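Local coordinates for D-alanyl-D-alanine carboxypeptidase (Enterococcus faecalis V583, PDB 5ZHF), which cleaves the C-terminal D-alanine from peptidoglycan-derived pentapeptides as a zinc-dependent carboxypeptidase, an activity expected to contribute to vancomycin resistance, at residues 40-44 with 195-201. Numbering follows the deposited sequence.
Sequences EWSLI and RYVGIEA
Arg195 on strand 193-196 bonds to the carbonyl oxygens of Ser42 and Ile44, tying the N-terminal loop to the four-stranded antiparallel sheet of this M15B peptidase. Its guanidinium meets Ile44 O end-on with two nitrogens. Arg195 NH1 lies 2.9 Å from Ile44 O, nearly in line with the carbonyl bond. Arg195 NH2 lies 2.8 Å from the same Ile44 O, on a lone pair, and the oxygen sits in the guanidinium plane. Arg195 NH2 also donates to Ser42 O at 2.8 Å, from above that carbonyl's plane. NE turns back to Tyr196 O, so all three nitrogens are engaged and the rotation of the group is fixed. A bend at chi2 (61°) steers the chain into this position. Glu139 forms a salt bridge with NH1 and would help balance the buried charge. Arg195 is close in sequence to the zinc ligand His193, but its side chain stays about 9 Å from the zinc ion.

Ser42 adds a second link. Ser42 OG donates to Val197 O at 2.7 Å, from above the carbonyl plane, just ahead of Gly198, the N-cap of helix 199-208. Val197 CA in turn makes a CA-H...O contact with Ser42 O.

Apolar packing extends the contact. The ring planes of Trp41 and Tyr196 are 28° apart but slid, with little overlap; Trp41 CH2 is 3.7 Å from Tyr196 CE2. Leu43 starts away from segment 195-201, and its CD2 comes back against Val197 CB. Tyr215 of helix 212-218 touches both Leu43 and Ala201. Leu43 CD2 rests 3.8 Å from Ala201 CB.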
# COMPACT_ATOMS: atom_id res chain seq x y z
N GLU A 40 17.70 6.81 -2.38
CA GLU A 40 17.50 5.47 -3.03
C GLU A 40 16.10 5.36 -3.64
O GLU A 40 15.10 5.82 -3.07
CB GLU A 40 17.80 4.33 -2.05
CG GLU A 40 17.57 2.92 -2.60
CD GLU A 40 18.69 1.95 -2.24
OE1 GLU A 40 18.84 1.60 -1.05
OE2 GLU A 40 19.44 1.55 -3.17
N TRP A 41 16.05 4.76 -4.82
CA TRP A 41 14.83 4.65 -5.62
C TRP A 41 13.65 4.06 -4.83
O TRP A 41 12.55 4.54 -4.97
CB TRP A 41 15.07 3.82 -6.90
CG TRP A 41 15.29 2.39 -6.61
CD1 TRP A 41 16.45 1.80 -6.24
CD2 TRP A 41 14.31 1.35 -6.62
NE1 TRP A 41 16.27 0.47 -6.02
CE2 TRP A 41 14.95 0.16 -6.24
CE3 TRP A 41 12.94 1.31 -6.91
CZ2 TRP A 41 14.29 -1.07 -6.16
CZ3 TRP A 41 12.29 0.08 -6.82
CH2 TRP A 41 12.95 -1.07 -6.43
N SER A 42 13.93 3.09 -3.97
CA SER A 42 12.86 2.33 -3.29
C SER A 42 12.35 3.07 -2.06
O SER A 42 11.38 2.64 -1.42
CB SER A 42 13.32 0.93 -2.93
OG SER A 42 14.38 0.91 -1.99
N LEU A 43 13.00 4.18 -1.72
CA LEU A 43 12.63 4.96 -0.54
C LEU A 43 11.88 6.24 -0.89
O LEU A 43 11.65 7.08 -0.00
CB LEU A 43 13.88 5.29 0.28
CG LEU A 43 14.47 4.17 1.11
CD1 LEU A 43 15.72 4.70 1.82
CD2 LEU A 43 13.46 3.64 2.12
N ILE A 44 11.45 6.39 -2.14
CA ILE A 44 10.68 7.53 -2.56
C ILE A 44 9.43 7.74 -1.68
O ILE A 44 8.71 6.78 -1.39
CB ILE A 44 10.33 7.49 -4.07
CG1 ILE A 44 9.71 8.84 -4.49
CG2 ILE A 44 9.43 6.31 -4.41
CD1 ILE A 44 9.53 8.99 -5.99
N ARG A 195 3.90 -1.67 1.00
CA ARG A 195 4.78 -0.81 0.18
C ARG A 195 6.16 -1.43 0.16
O ARG A 195 6.70 -1.79 1.21
CB ARG A 195 4.84 0.59 0.81
CG ARG A 195 6.00 1.49 0.38
CD ARG A 195 6.02 1.79 -1.11
NE ARG A 195 7.33 2.36 -1.42
CZ ARG A 195 7.67 3.63 -1.36
NH1 ARG A 195 6.78 4.58 -1.09
NH2 ARG A 195 8.94 3.97 -1.63
N TYR A 196 6.72 -1.57 -1.04
CA TYR A 196 8.08 -2.03 -1.18
C TYR A 196 9.06 -0.88 -0.92
O TYR A 196 9.02 0.15 -1.60
CB TYR A 196 8.36 -2.57 -2.57
CG TYR A 196 9.76 -3.14 -2.68
CD1 TYR A 196 10.06 -4.40 -2.16
CD2 TYR A 196 10.80 -2.39 -3.25
CE1 TYR A 196 11.34 -4.93 -2.25
CE2 TYR A 196 12.08 -2.92 -3.35
CZ TYR A 196 12.35 -4.16 -2.85
OH TYR A 196 13.62 -4.70 -2.95
N VAL A 197 9.93 -1.10 0.06
CA VAL A 197 11.09 -0.21 0.31
C VAL A 197 12.46 -0.91 0.24
O VAL A 197 13.51 -0.22 0.33
CB VAL A 197 10.93 0.48 1.67
CG1 VAL A 197 9.76 1.44 1.63
CG2 VAL A 197 10.82 -0.52 2.81
N GLY A 198 12.47 -2.24 0.12
CA GLY A 198 13.69 -3.04 0.16
C GLY A 198 13.91 -3.62 1.53
O GLY A 198 13.43 -3.10 2.54
N ILE A 199 14.65 -4.72 1.57
CA ILE A 199 14.80 -5.52 2.77
C ILE A 199 15.51 -4.74 3.89
O ILE A 199 15.08 -4.78 5.02
CB ILE A 199 15.49 -6.87 2.46
CG1 ILE A 199 14.54 -7.74 1.60
CG2 ILE A 199 15.85 -7.62 3.73
CD1 ILE A 199 15.18 -8.91 0.89
N GLU A 200 16.55 -3.99 3.53
CA GLU A 200 17.33 -3.22 4.53
C GLU A 200 16.45 -2.25 5.31
O GLU A 200 16.39 -2.30 6.53
CB GLU A 200 18.47 -2.46 3.83
CG GLU A 200 19.42 -1.72 4.76
CD GLU A 200 20.58 -1.10 4.00
OE1 GLU A 200 20.59 0.13 3.84
OE2 GLU A 200 21.46 -1.86 3.53
N ALA A 201 15.75 -1.39 4.58
CA ALA A 201 14.90 -0.39 5.21
C ALA A 201 13.70 -1.05 5.90
O ALA A 201 13.31 -0.66 7.00
CB ALA A 201 14.42 0.64 4.21